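Local coordinates for protein beta-n-acetylhexosaminidase (Streptococcus pneumoniae, PDB 4AZI) that probably removes terminal N-acetyl-beta-D-hexosamine residues from the non-reducing ends of glycans, as an exo-acting family 20 glycoside hydrolase built on a TIM barrel, at residues Ala114-Ser117 with Pro118-Asp122; His43-Leu46 with Gly47-Gly50; Ala161-Gly164 with Lys165-Phe169; Gly79-Ala82 with Tyr83-Pro87; Ser190-Gly193 with Trp194-Lys198. The protein carries 2 engineered substitutions. All blocks are in the same frame, centred on the assembly; numbering follows the deposited sequence.

How the contacts relate
All five contacts are local, each within one continuous run of chain; they follow in series, and none nests in or crosses another. From the N terminus, contact 2 turns the corner after barrel strand 41-45, and contact 4 ends helix 69-83. Contact 1 makes the cis-proline turn after strand 110-117, the neighbour of 41-45; His120 O lies 2.7 Å from Asp49 N, probably hydrogen-bonded, which joins the two turns. Contact 4 reaches both through Tyr83, which packs on Asp49, Gly50 and Asp122. Contact 3, in helix 153-170, backs strand 110-117 through Ile163, whereas contact 5 starts helix 193-199 and touches none of the other four.

Contact 1: Ala114-Ser117 with Pro118-Asp122; sequences AINS and PGHMD
Asn116 and His120 lie alongside each other, their side chains pointing the same way from the two arms of a turn. The amide nitrogen does the touching: Asn116 ND2 is 3.4 Å from His120 CB and 3.6 Å from His120 CD2, with the amide and imidazole planes inclined by only 24°. The turn is made by a cis peptide bond before Pro118, which holds Ser117 CB within 3.5 Å of Pro118 CA, closer than usual for two carbons. Beyond it, chi1 of 57° sets Met121 CG between the backbone N and the carbonyl carbon, and SD ends 4.0 Å from Ser117 CB, while Ser117 CA makes a C-H...O contact with Gly119 O.

Direct contacts are fewer between the two arms, where two waters bridge them. One lies 3.0 Å from Asn116 OD1, to which it may donate, and weakly accepts from Gly119 N. A second joins Asn116 O to His120 O at 2.9 Å from the latter; its 2.5 Å approach to Asn116 O is doubtfully short.

The polar ends also have partners beyond the turn. Asn116 ND2 donates to Asp182, and His120 is gripped at both nitrogens, ND1 by Asp49 and NE2 by Glu183, while touching the bound phenylcarbamate inhibitor. Such a two-ended grip fixes the imidazole's rotation, and suggests that the turn helps position Asp182 and Glu183, the acidic pair expected to act in family 20 enzymes.

Contact 2: His43-Leu46 with Gly47-Gly50; sequences HLLL and GNDG
Between Leu45 and Asn48 the chain leaves extended geometry at Leu46, whose psi of -37° turns the end of strand 41-45 into the following loop. No hydrogen bond joins the two halves of this corner; the loop is closed upon itself, Asn48 N donating to Gly50 O at 2.8 Å.

The side-chain contact is a methyl group on an amide face. Leu45 CD2 sits almost directly over Asn48 CG, 3.8 Å away, and is nearly as close to the rest of the group, with Asn48 OD1 at 4.0 Å and ND2 at 4.2 Å. With CG anti to its own nitrogen (chi1 -169°), Asn48 lays its amide against Leu45 CD2, while the backbone corner sets Asn48 CB 4.1 Å from Leu45 CB. Trp329 of the inhibitor pocket packs against both residues.

The amide is bonded at both ends, ND2 giving to Asp16 OD1 and OD1 accepting from Asn116 ND2. The next residue, Asp49, forms a salt bridge through OD2 with Arg19, another pocket residue. Asn48's nearest side-chain atom is about 4 Å from the inhibitor. The acceptor at ND2 and the donor at OD1 fix which amide end is which; the methyl only packs on the face.

Contact 3: Ala161-Gly164 with Lys165-Phe169; sequences ALIG and KYMDF
Two successive turns of helix 153-170, one of the helices that surround the barrel, bring Leu162 against Tyr166 and Ile163 against Met167. The backbone evidence for regular helix is a run of four i to i+4 hydrogen bonds. The straightest is Tyr166 N to Leu162 O, at 3.2 Å with 171° at the hydrogen and the donor in the carbonyl plane; Met167 N to Ile163 O is shorter, 2.9 Å. Lys165 N to Ala161 O and Asp168 N to Gly164 O complete the set.

Leu162 and Tyr166 run side by side in the same direction. The branch point of the leucine meets the ring flank, Leu162 CG lying 3.8 Å from Tyr166 CE2, and Leu162 CD1 is just as near. The same CD2 edge also faces Ile163 CA, close to the ring plane. Tyr166 OH continues outward to hydrogen-bond the carbonyl of Phe53.

Ile163 and Met167 cross at a slant. The thioether chain is extended beyond CG (chi2 -179° and chi3 172°), which carries Met167 CE to 3.9 Å from Ile163 CG2. The carboxylate of Asp168 lies close to an acceptor, with Asp168 CG 3.0 Å from Gly164 O; Asp168 OD1 forms a salt bridge with Arg220, which may ease this approach.

Ile163 packs inward on Ile115 of strand 110-117 and on Tyr209 of helix 203-219, and Met167 meets Met216 and Ala217 of that same helix, whereas Asp168 is exposed and Lys165 partly so. This division into an apolar and a polar side is that of an amphipathic outer helix in a TIM barrel.

Contact 4: Gly79-Ala82 with Tyr83-Pro87; sequences GTKA and YYDDP
Tyr83 and Tyr84 bond back to Gly79 and Thr80 at the C-terminal end of helix 69-83, and the chain then passes through an inverse gamma turn centred on Asp85.

The backbone hydrogen bonds record where the helix ends. Tyr83 N donates to Gly79 O at 3.1 Å, with a weak second branch to Thr80 O. Tyr84 N makes a nearly straight bond to Thr80 O, 2.9 Å long with 174° at the hydrogen. The series stops there: Asp85 N is 3.2 Å from Lys81 O, but the angle is too poor for a bond. In the gamma turn that follows, Asp86 N reaches Tyr84 O weakly.

The charged contact, one turn apart, lies on the exposed side. Lys81 stretches across the carboxylate of Asp85, its chain extended beyond CG, with Lys81 CE 3.6 Å from Asp85 OD1. The charged atoms themselves stay beyond salt-bridge range, Lys81 NZ being 4.3 Å from Asp85 OD1. A water closes the gap, accepting from Lys81 NZ at 2.6 Å and donating to Asp85 OD2 at 2.9 Å, so the two charges are probably coupled in part through this water.

Aromatic and polar packing faces the protein. A chi1 of 162° swings the Tyr83 ring to the side opposite that residue's nitrogen; the ring packs on Arg19, Pro333 and Asp122, and has Thr80 O at its edge, near the ring plane. Thr80 OG1 hydrogen-bonds Leu51 O. Asp86 OD2 accepts from Tyr21 N. Above the Tyr84 ring, 3.8 Å from its plane and over its centre, sits Asp86 N.

Contact 5: Ser190-Gly193 with Trp194-Lys198; sequences SAQG and WYYLK
Gln192 and Tyr196 make the closest side-chain packing here, one turn apart at the start of helix 193-199. The tyrosine ring presents its edge to the backbone carbonyl, with Tyr196 CD1 3.2 Å from Gln192 O and the oxygen near the ring plane. Tyr196 CE1 also touches Gln192 CB at 3.9 Å. The ring is carried there by chi1 of -82°, which sets CG beside the nitrogen of its own residue and places the ring against the preceding loop.

Two backbone bonds hold this first turn. Gln192 O, of the N-cap residue, accepts from Tyr196 N at 3.1 Å, the donor lying nearly along the C=O axis, and Gly193 O accepts from Leu197 N at 3.0 Å with 164° at the hydrogen. Gly193 O also lies 3.7 Å from Leu197 CG.

Farther out, Tyr196 OH hydrogen-bonds Asp141, and Gln192 N bonds Thr189 OG1, which ties the N-cap to the preceding helix 186-189. Trp194 NE1 bonds the hydroxyl of Tyr257, an inhibitor-pocket residue, while the indole meets Phe206 edge-to-face. Leu197 packs on Tyr203 and Phe206 of helix 203-219. Ala191, just ahead of the N-cap, touches the bound phenylcarbamate compound. The arrangement is that of a helix N terminus within the long connection after barrel strand 176-180, an excursion that contributes to the ligand pocket of this TIM-barrel hydrolase.

Contact 1: Ala114-Ser117 with Pro118-Asp122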
loop_
_atom_site.group_PDB
_atom_site.type_symbol
_atom_site.label_atom_id
_atom_site.label_comp_id
_atom_site.label_asym_id
_atom_site.label_seq_id
_atom_site.Cartn_x
_atom_site.Cartn_y
_atom_site.Cartn_z
ATOM N N ALA A 114 -1.452 0.014 -4.790
ATOM C CA ALA A 114 -0.513 1.075 -5.153
ATOM C C ALA A 114 0.049 0.843 -6.560
ATOM O O ALA A 114 0.437 -0.290 -6.904
ATOM C CB ALA A 114 0.618 1.175 -4.135
ATOM N N ILE A 115 0.057 1.908 -7.364
ATOM C CA ILE A 115 0.733 1.941 -8.671
ATOM C C ILE A 115 1.625 3.172 -8.675
ATOM O O ILE A 115 1.131 4.299 -8.773
ATOM C CB ILE A 115 -0.254 2.062 -9.865
ATOM C CG1 ILE A 115 -1.327 0.958 -9.854
ATOM C CG2 ILE A 115 0.509 2.128 -11.192
ATOM C CD1 ILE A 115 -0.830 -0.445 -10.158
ATOM N N ASN A 116 2.933 2.961 -8.572
ATOM C CA ASN A 116 3.868 4.059 -8.340
ATOM C C ASN A 116 4.254 4.832 -9.589
ATOM O O ASN A 116 4.458 4.247 -10.640
ATOM C CB ASN A 116 5.140 3.537 -7.652
ATOM C CG ASN A 116 5.675 4.496 -6.609
ATOM O OD1 ASN A 116 5.404 5.703 -6.650
ATOM N ND2 ASN A 116 6.423 3.961 -5.653
ATOM N N SER A 117 4.350 6.156 -9.445
ATOM C CA SER A 117 4.907 7.072 -10.448
ATOM C C SER A 117 5.076 8.410 -9.700
ATOM O O SER A 117 4.529 8.559 -8.607
ATOM C CB SER A 117 3.981 7.218 -11.661
ATOM O OG SER A 117 2.781 7.899 -11.317
ATOM N N PRO A 118 5.874 9.358 -10.239
ATOM C CA PRO A 118 6.767 9.284 -11.405
ATOM C C PRO A 118 8.110 8.602 -11.103
ATOM O O PRO A 118 8.944 8.474 -12.005
ATOM C CB PRO A 118 6.967 10.752 -11.793
ATOM C CG PRO A 118 6.782 11.509 -10.525
ATOM C CD PRO A 118 5.838 10.716 -9.659
ATOM N N GLY A 119 8.318 8.177 -9.855
ATOM C CA GLY A 119 9.473 7.352 -9.506
ATOM C C GLY A 119 9.053 5.902 -9.460
ATOM O O GLY A 119 7.890 5.588 -9.694
ATOM N N HIS A 120 9.998 5.010 -9.174
ATOM C CA HIS A 120 9.709 3.581 -9.019
ATOM C C HIS A 120 8.870 3.007 -10.146
ATOM O O HIS A 120 7.932 2.236 -9.918
ATOM C CB HIS A 120 9.058 3.328 -7.663
ATOM C CG HIS A 120 9.981 3.567 -6.499
ATOM N ND1 HIS A 120 10.991 2.723 -6.188
ATOM C CD2 HIS A 120 10.017 4.589 -5.556
ATOM C CE1 HIS A 120 11.637 3.189 -5.103
ATOM N NE2 HIS A 120 11.038 4.330 -4.718
ATOM N N MET A 121 9.220 3.376 -11.374
ATOM C CA MET A 121 8.450 2.984 -12.551
ATOM C C MET A 121 9.352 2.501 -13.688
ATOM O O MET A 121 9.108 2.808 -14.862
ATOM C CB MET A 121 7.541 4.132 -13.011
ATOM C CG MET A 121 8.281 5.423 -13.314
ATOM S SD MET A 121 7.239 6.727 -13.971
ATOM C CE MET A 121 6.815 6.089 -15.588
ATOM N N ASP A 122 10.365 1.708 -13.332
ATOM C CA ASP A 122 11.291 1.109 -14.301
ATOM C C ASP A 122 10.526 0.434 -15.444
ATOM O O ASP A 122 10.860 0.595 -16.618
ATOM C CB ASP A 122 12.173 0.042 -13.629
ATOM C CG ASP A 122 12.906 0.548 -12.383
ATOM O OD1 ASP A 122 12.272 1.163 -11.497
ATOM O OD2 ASP A 122 14.125 0.281 -12.271
HETATM O O HOH W 1 7.667 7.672 -7.009
HETATM O O HOH W 2 5.276 1.896 -10.968
#

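Contact 2: His43-Leu46 with Gly47-Gly50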
loop_
_atom_site.group_PDB
_atom_site.type_symbol
_atom_site.label_atom_id
_atom_site.label_comp_id
_atom_site.label_asym_id
_atom_site.label_seq_id
_atom_site.Cartn_x
_atom_site.Cartn_y
_atom_site.Cartn_z
ATOM N N HIS A 43 -2.318 -3.682 1.961
ATOM C CA HIS A 43 -1.809 -2.687 1.031
ATOM C C HIS A 43 -0.953 -3.394 0.034
ATOM O O HIS A 43 0.056 -4.010 0.395
ATOM C CB HIS A 43 -1.017 -1.618 1.772
ATOM C CG HIS A 43 -0.402 -0.570 0.874
ATOM N ND1 HIS A 43 0.853 -0.674 0.393
ATOM C CD2 HIS A 43 -0.912 0.634 0.385
ATOM C CE1 HIS A 43 1.134 0.405 -0.363
ATOM N NE2 HIS A 43 0.056 1.204 -0.369
ATOM N N LEU A 44 -1.357 -3.329 -1.231
ATOM C CA LEU A 44 -0.679 -4.088 -2.273
ATOM C C LEU A 44 -0.083 -3.207 -3.376
ATOM O O LEU A 44 -0.798 -2.633 -4.213
ATOM C CB LEU A 44 -1.606 -5.171 -2.844
ATOM C CG LEU A 44 -0.998 -6.272 -3.733
ATOM C CD1 LEU A 44 -0.093 -7.224 -2.957
ATOM C CD2 LEU A 44 -2.096 -7.054 -4.451
ATOM N N LEU A 45 1.244 -3.098 -3.360
ATOM C CA LEU A 45 1.961 -2.432 -4.435
ATOM C C LEU A 45 1.961 -3.369 -5.631
ATOM O O LEU A 45 2.368 -4.537 -5.528
ATOM C CB LEU A 45 3.386 -2.051 -4.014
ATOM C CG LEU A 45 3.472 -1.074 -2.840
ATOM C CD1 LEU A 45 4.023 -1.768 -1.597
ATOM C CD2 LEU A 45 4.317 0.139 -3.192
ATOM N N LEU A 46 1.442 -2.862 -6.744
ATOM C CA LEU A 46 1.346 -3.615 -7.980
ATOM C C LEU A 46 2.280 -3.009 -9.012
ATOM O O LEU A 46 2.885 -3.724 -9.809
ATOM C CB LEU A 46 -0.103 -3.644 -8.485
ATOM C CG LEU A 46 -1.074 -4.434 -7.599
ATOM C CD1 LEU A 46 -2.523 -4.050 -7.869
ATOM C CD2 LEU A 46 -0.863 -5.936 -7.756
ATOM N N GLY A 47 2.383 -1.686 -8.993
ATOM C CA GLY A 47 3.433 -0.985 -9.716
ATOM C C GLY A 47 4.408 -0.412 -8.707
ATOM O O GLY A 47 4.039 0.457 -7.915
ATOM N N ASN A 48 5.642 -0.913 -8.731
ATOM C CA ASN A 48 6.725 -0.435 -7.861
ATOM C C ASN A 48 8.015 -1.022 -8.414
ATOM O O ASN A 48 8.384 -2.176 -8.102
ATOM C CB ASN A 48 6.479 -0.820 -6.395
ATOM C CG ASN A 48 7.420 -0.121 -5.423
ATOM O OD1 ASN A 48 7.502 1.117 -5.373
ATOM N ND2 ASN A 48 8.109 -0.912 -4.611
ATOM N N ASP A 49 8.661 -0.232 -9.277
ATOM C CA ASP A 49 9.754 -0.683 -10.156
ATOM C C ASP A 49 9.202 -1.604 -11.249
ATOM O O ASP A 49 9.034 -1.183 -12.388
ATOM C CB ASP A 49 10.902 -1.344 -9.368
ATOM C CG ASP A 49 11.602 -0.372 -8.422
ATOM O OD1 ASP A 49 11.082 0.745 -8.203
ATOM O OD2 ASP A 49 12.686 -0.718 -7.909
ATOM N N GLY A 50 8.921 -2.857 -10.903
ATOM C CA GLY A 50 8.176 -3.725 -11.807
ATOM C C GLY A 50 6.704 -3.346 -11.814
ATOM O O GLY A 50 6.210 -2.690 -10.883
#

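Contact 3: Ala161-Gly164 with Lys165-Phe169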
loop_
_atom_site.group_PDB
_atom_site.type_symbol
_atom_site.label_atom_id
_atom_site.label_comp_id
_atom_site.label_asym_id
_atom_site.label_seq_id
_atom_site.Cartn_x
_atom_site.Cartn_y
_atom_site.Cartn_z
ATOM N N ALA A 161 -2.839 8.268 -18.574
ATOM C CA ALA A 161 -3.891 7.469 -19.184
ATOM C C ALA A 161 -3.861 6.048 -18.631
ATOM O O ALA A 161 -4.910 5.505 -18.284
ATOM C CB ALA A 161 -3.759 7.460 -20.708
ATOM N N LEU A 162 -2.658 5.469 -18.533
ATOM C CA LEU A 162 -2.458 4.121 -17.967
ATOM C C LEU A 162 -2.952 4.025 -16.525
ATOM O O LEU A 162 -3.695 3.112 -16.175
ATOM C CB LEU A 162 -0.983 3.710 -18.038
ATOM C CG LEU A 162 -0.663 2.293 -17.535
ATOM C CD1 LEU A 162 -1.409 1.262 -18.368
ATOM C CD2 LEU A 162 0.839 2.043 -17.584
ATOM N N ILE A 163 -2.545 4.977 -15.691
ATOM C CA ILE A 163 -2.999 4.990 -14.296
ATOM C C ILE A 163 -4.509 5.212 -14.191
ATOM O O ILE A 163 -5.151 4.669 -13.294
ATOM C CB ILE A 163 -2.184 5.970 -13.431
ATOM C CG1 ILE A 163 -0.818 5.339 -13.144
ATOM C CG2 ILE A 163 -2.894 6.260 -12.114
ATOM C CD1 ILE A 163 0.268 6.338 -12.865
ATOM N N GLY A 164 -5.058 5.994 -15.119
ATOM C CA GLY A 164 -6.512 6.143 -15.275
ATOM C C GLY A 164 -7.243 4.822 -15.475
ATOM O O GLY A 164 -8.275 4.572 -14.838
ATOM N N LYS A 165 -6.726 3.972 -16.363
ATOM C CA LYS A 165 -7.309 2.644 -16.591
ATOM C C LYS A 165 -7.284 1.786 -15.335
ATOM O O LYS A 165 -8.316 1.233 -14.961
ATOM C CB LYS A 165 -6.649 1.908 -17.762
ATOM C CG LYS A 165 -7.006 2.470 -19.129
ATOM C CD LYS A 165 -8.493 2.372 -19.446
ATOM C CE LYS A 165 -8.788 3.144 -20.724
ATOM N NZ LYS A 165 -10.227 3.142 -21.115
ATOM N N TYR A 166 -6.127 1.688 -14.673
ATOM C CA TYR A 166 -6.052 0.971 -13.393
ATOM C C TYR A 166 -7.059 1.526 -12.384
ATOM O O TYR A 166 -7.756 0.761 -11.722
ATOM C CB TYR A 166 -4.634 0.992 -12.793
ATOM C CG TYR A 166 -3.618 0.126 -13.511
ATOM C CD1 TYR A 166 -3.762 -1.265 -13.564
ATOM C CD2 TYR A 166 -2.497 0.694 -14.117
ATOM C CE1 TYR A 166 -2.829 -2.060 -14.214
ATOM C CE2 TYR A 166 -1.556 -0.094 -14.770
ATOM C CZ TYR A 166 -1.730 -1.473 -14.814
ATOM O OH TYR A 166 -0.804 -2.263 -15.451
ATOM N N MET A 167 -7.142 2.851 -12.278
ATOM C CA MET A 167 -8.104 3.483 -11.375
ATOM C C MET A 167 -9.553 3.129 -11.769
ATOM O O MET A 167 -10.408 2.929 -10.894
ATOM C CB MET A 167 -7.917 5.000 -11.349
ATOM C CG MET A 167 -6.706 5.508 -10.594
ATOM S SD MET A 167 -6.721 7.313 -10.699
ATOM C CE MET A 167 -5.398 7.772 -9.570
ATOM N N ASP A 168 -9.803 3.028 -13.081
ATOM C CA ASP A 168 -11.089 2.569 -13.611
ATOM C C ASP A 168 -11.463 1.172 -13.085
ATOM O O ASP A 168 -12.602 0.956 -12.656
ATOM C CB ASP A 168 -11.135 2.665 -15.159
ATOM C CG ASP A 168 -11.140 4.129 -15.663
ATOM O OD1 ASP A 168 -11.491 5.017 -14.878
ATOM O OD2 ASP A 168 -10.797 4.406 -16.839
ATOM N N PHE A 169 -10.507 0.243 -13.077
ATOM C CA PHE A 169 -10.768 -1.107 -12.541
ATOM C C PHE A 169 -11.044 -1.115 -11.023
ATOM O O PHE A 169 -11.965 -1.793 -10.570
ATOM C CB PHE A 169 -9.639 -2.078 -12.911
ATOM C CG PHE A 169 -9.659 -3.365 -12.129
ATOM C CD1 PHE A 169 -10.465 -4.430 -12.531
ATOM C CD2 PHE A 169 -8.872 -3.514 -10.986
ATOM C CE1 PHE A 169 -10.486 -5.615 -11.809
ATOM C CE2 PHE A 169 -8.890 -4.701 -10.255
ATOM C CZ PHE A 169 -9.706 -5.745 -10.665
#

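Contact 4: Gly79-Ala82 with Tyr83-Pro87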
loop_
_atom_site.group_PDB
_atom_site.type_symbol
_atom_site.label_atom_id
_atom_site.label_comp_id
_atom_site.label_asym_id
_atom_site.label_seq_id
_atom_site.Cartn_x
_atom_site.Cartn_y
_atom_site.Cartn_z
ATOM N N GLY A 79 9.045 -4.576 -20.015
ATOM C CA GLY A 79 9.548 -3.655 -18.986
ATOM C C GLY A 79 9.755 -4.353 -17.640
ATOM O O GLY A 79 10.769 -4.153 -16.959
ATOM N N THR A 80 8.799 -5.196 -17.267
ATOM C CA THR A 80 8.839 -5.857 -15.967
ATOM C C THR A 80 9.958 -6.900 -15.892
ATOM O O THR A 80 10.706 -6.943 -14.908
ATOM C CB THR A 80 7.450 -6.409 -15.581
ATOM O OG1 THR A 80 6.568 -5.302 -15.365
ATOM C CG2 THR A 80 7.513 -7.258 -14.316
ATOM N N LYS A 81 10.091 -7.710 -16.941
ATOM C CA LYS A 81 11.217 -8.647 -17.059
ATOM C C LYS A 81 12.583 -7.944 -17.108
ATOM O O LYS A 81 13.569 -8.485 -16.611
ATOM C CB LYS A 81 11.033 -9.569 -18.269
ATOM C CG LYS A 81 9.840 -10.502 -18.140
ATOM C CD LYS A 81 9.879 -11.619 -19.167
ATOM C CE LYS A 81 8.989 -12.766 -18.714
ATOM N NZ LYS A 81 8.872 -13.812 -19.762
ATOM N N ALA A 82 12.628 -6.739 -17.685
ATOM C CA ALA A 82 13.860 -5.933 -17.747
ATOM C C ALA A 82 14.278 -5.389 -16.384
ATOM O O ALA A 82 15.469 -5.161 -16.131
ATOM C CB ALA A 82 13.705 -4.787 -18.736
ATOM N N TYR A 83 13.298 -5.139 -15.520
ATOM C CA TYR A 83 13.619 -4.793 -14.142
ATOM C C TYR A 83 14.061 -6.051 -13.390
ATOM O O TYR A 83 15.145 -6.077 -12.799
ATOM C CB TYR A 83 12.467 -4.072 -13.415
ATOM C CG TYR A 83 12.669 -4.119 -11.925
ATOM C CD1 TYR A 83 13.676 -3.358 -11.315
ATOM C CD2 TYR A 83 11.915 -4.989 -11.132
ATOM C CE1 TYR A 83 13.903 -3.439 -9.949
ATOM C CE2 TYR A 83 12.134 -5.076 -9.763
ATOM C CZ TYR A 83 13.125 -4.298 -9.181
ATOM O OH TYR A 83 13.346 -4.389 -7.827
ATOM N N TYR A 84 13.220 -7.088 -13.422
ATOM C CA TYR A 84 13.536 -8.375 -12.799
ATOM C C TYR A 84 12.695 -9.498 -13.399
ATOM O O TYR A 84 11.466 -9.504 -13.274
ATOM C CB TYR A 84 13.370 -8.326 -11.266
ATOM C CG TYR A 84 13.565 -9.662 -10.568
ATOM C CD1 TYR A 84 14.749 -10.392 -10.721
ATOM C CD2 TYR A 84 12.570 -10.196 -9.755
ATOM C CE1 TYR A 84 14.927 -11.619 -10.089
ATOM C CE2 TYR A 84 12.741 -11.412 -9.114
ATOM C CZ TYR A 84 13.919 -12.115 -9.279
ATOM O OH TYR A 84 14.078 -13.321 -8.645
ATOM N N ASP A 85 13.365 -10.447 -14.051
ATOM C CA ASP A 85 12.685 -11.586 -14.657
ATOM C C ASP A 85 12.493 -12.679 -13.619
ATOM O O ASP A 85 13.180 -13.697 -13.641
ATOM C CB ASP A 85 13.458 -12.118 -15.875
ATOM C CG ASP A 85 12.604 -13.011 -16.776
ATOM O OD1 ASP A 85 11.535 -13.499 -16.344
ATOM O OD2 ASP A 85 13.003 -13.222 -17.939
ATOM N N ASP A 86 11.541 -12.451 -12.719
ATOM C CA ASP A 86 11.197 -13.389 -11.653
ATOM C C ASP A 86 10.785 -14.753 -12.197
ATOM O O ASP A 86 9.841 -14.840 -12.979
ATOM C CB ASP A 86 10.061 -12.808 -10.808
ATOM C CG ASP A 86 9.939 -13.469 -9.451
ATOM O OD1 ASP A 86 10.127 -14.696 -9.349
ATOM O OD2 ASP A 86 9.643 -12.757 -8.478
ATOM N N PRO A 87 11.493 -15.823 -11.778
ATOM C CA PRO A 87 11.133 -17.179 -12.197
ATOM C C PRO A 87 9.742 -17.620 -11.719
ATOM O O PRO A 87 9.130 -18.475 -12.348
ATOM C CB PRO A 87 12.221 -18.056 -11.555
ATOM C CG PRO A 87 13.352 -17.127 -11.250
ATOM C CD PRO A 87 12.711 -15.807 -10.942
HETATM O O HOH W 3 11.369 -14.642 -19.796
#

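Contact 5: Ser190-Gly193 with Trp194-Lys198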
loop_
_atom_site.group_PDB
_atom_site.type_symbol
_atom_site.label_atom_id
_atom_site.label_comp_id
_atom_site.label_asym_id
_atom_site.label_seq_id
_atom_site.Cartn_x
_atom_site.Cartn_y
_atom_site.Cartn_z
ATOM N N SER A 190 21.728 10.565 -6.483
ATOM C CA SER A 190 22.128 10.025 -5.164
ATOM C C SER A 190 21.129 10.359 -4.054
ATOM O O SER A 190 21.495 10.860 -2.990
ATOM C CB SER A 190 23.560 10.419 -4.775
ATOM O OG SER A 190 24.437 10.273 -5.873
ATOM N N ALA A 191 19.860 10.061 -4.327
ATOM C CA ALA A 191 18.775 10.244 -3.371
ATOM C C ALA A 191 18.651 11.695 -2.912
ATOM O O ALA A 191 18.539 11.961 -1.718
ATOM C CB ALA A 191 18.916 9.290 -2.180
ATOM N N GLN A 192 18.696 12.615 -3.879
ATOM C CA GLN A 192 18.464 14.042 -3.643
ATOM C C GLN A 192 17.458 14.587 -4.650
ATOM O O GLN A 192 17.523 15.755 -5.042
ATOM C CB GLN A 192 19.777 14.829 -3.735
ATOM C CG GLN A 192 20.909 14.270 -2.885
ATOM C CD GLN A 192 22.231 14.945 -3.188
ATOM O OE1 GLN A 192 23.071 14.394 -3.904
ATOM N NE2 GLN A 192 22.405 16.164 -2.681
ATOM N N GLY A 193 16.512 13.739 -5.049
ATOM C CA GLY A 193 15.531 14.068 -6.086
ATOM C C GLY A 193 14.849 15.414 -5.955
ATOM O O GLY A 193 14.754 16.154 -6.926
ATOM N N TRP A 194 14.387 15.741 -4.752
ATOM C CA TRP A 194 13.628 16.982 -4.521
ATOM C C TRP A 194 14.477 18.214 -4.638
ATOM O O TRP A 194 14.048 19.232 -5.207
ATOM C CB TRP A 194 12.897 16.917 -3.175
ATOM C CG TRP A 194 12.193 15.591 -3.031
ATOM C CD1 TRP A 194 12.523 14.529 -2.191
ATOM C CD2 TRP A 194 11.079 15.103 -3.836
ATOM N NE1 TRP A 194 11.678 13.458 -2.396
ATOM C CE2 TRP A 194 10.790 13.741 -3.365
ATOM C CE3 TRP A 194 10.298 15.647 -4.845
ATOM C CZ2 TRP A 194 9.764 12.985 -3.897
ATOM C CZ3 TRP A 194 9.263 14.868 -5.376
ATOM C CH2 TRP A 194 9.013 13.566 -4.915
ATOM N N TYR A 195 15.689 18.137 -4.101
ATOM C CA TYR A 195 16.685 19.180 -4.286
ATOM C C TYR A 195 16.941 19.426 -5.787
ATOM O O TYR A 195 17.004 20.570 -6.215
ATOM C CB TYR A 195 17.973 18.838 -3.521
ATOM C CG TYR A 195 19.052 19.901 -3.597
ATOM C CD1 TYR A 195 18.850 21.177 -3.065
ATOM C CD2 TYR A 195 20.277 19.624 -4.194
ATOM C CE1 TYR A 195 19.843 22.151 -3.137
ATOM C CE2 TYR A 195 21.270 20.589 -4.275
ATOM C CZ TYR A 195 21.046 21.849 -3.752
ATOM O OH TYR A 195 22.040 22.788 -3.835
ATOM N N TYR A 196 17.031 18.367 -6.588
ATOM C CA TYR A 196 17.260 18.514 -8.041
ATOM C C TYR A 196 16.072 19.136 -8.780
ATOM O O TYR A 196 16.264 19.995 -9.648
ATOM C CB TYR A 196 17.643 17.188 -8.692
ATOM C CG TYR A 196 19.100 16.801 -8.555
ATOM C CD1 TYR A 196 19.672 16.567 -7.300
ATOM C CD2 TYR A 196 19.901 16.632 -9.683
ATOM C CE1 TYR A 196 21.004 16.197 -7.177
ATOM C CE2 TYR A 196 21.234 16.247 -9.567
ATOM C CZ TYR A 196 21.776 16.035 -8.314
ATOM O OH TYR A 196 23.094 15.657 -8.187
ATOM N N LEU A 197 14.854 18.723 -8.422
ATOM C CA LEU A 197 13.647 19.355 -8.949
ATOM C C LEU A 197 13.614 20.863 -8.693
ATOM O O LEU A 197 13.360 21.635 -9.617
ATOM C CB LEU A 197 12.377 18.708 -8.383
ATOM C CG LEU A 197 11.929 17.350 -8.935
ATOM C CD1 LEU A 197 10.678 16.919 -8.193
ATOM C CD2 LEU A 197 11.659 17.411 -10.434
ATOM N N LYS A 198 13.878 21.284 -7.455
ATOM C CA LYS A 198 13.839 22.716 -7.119
ATOM C C LYS A 198 14.916 23.499 -7.871
ATOM O O LYS A 198 14.650 24.585 -8.408
ATOM C CB LYS A 198 13.934 22.947 -5.599
ATOM C CG LYS A 198 12.670 22.525 -4.855
ATOM C CD LYS A 198 12.596 23.080 -3.436
ATOM C CE LYS A 198 11.182 22.914 -2.890
ATOM N NZ LYS A 198 11.029 23.123 -1.414
#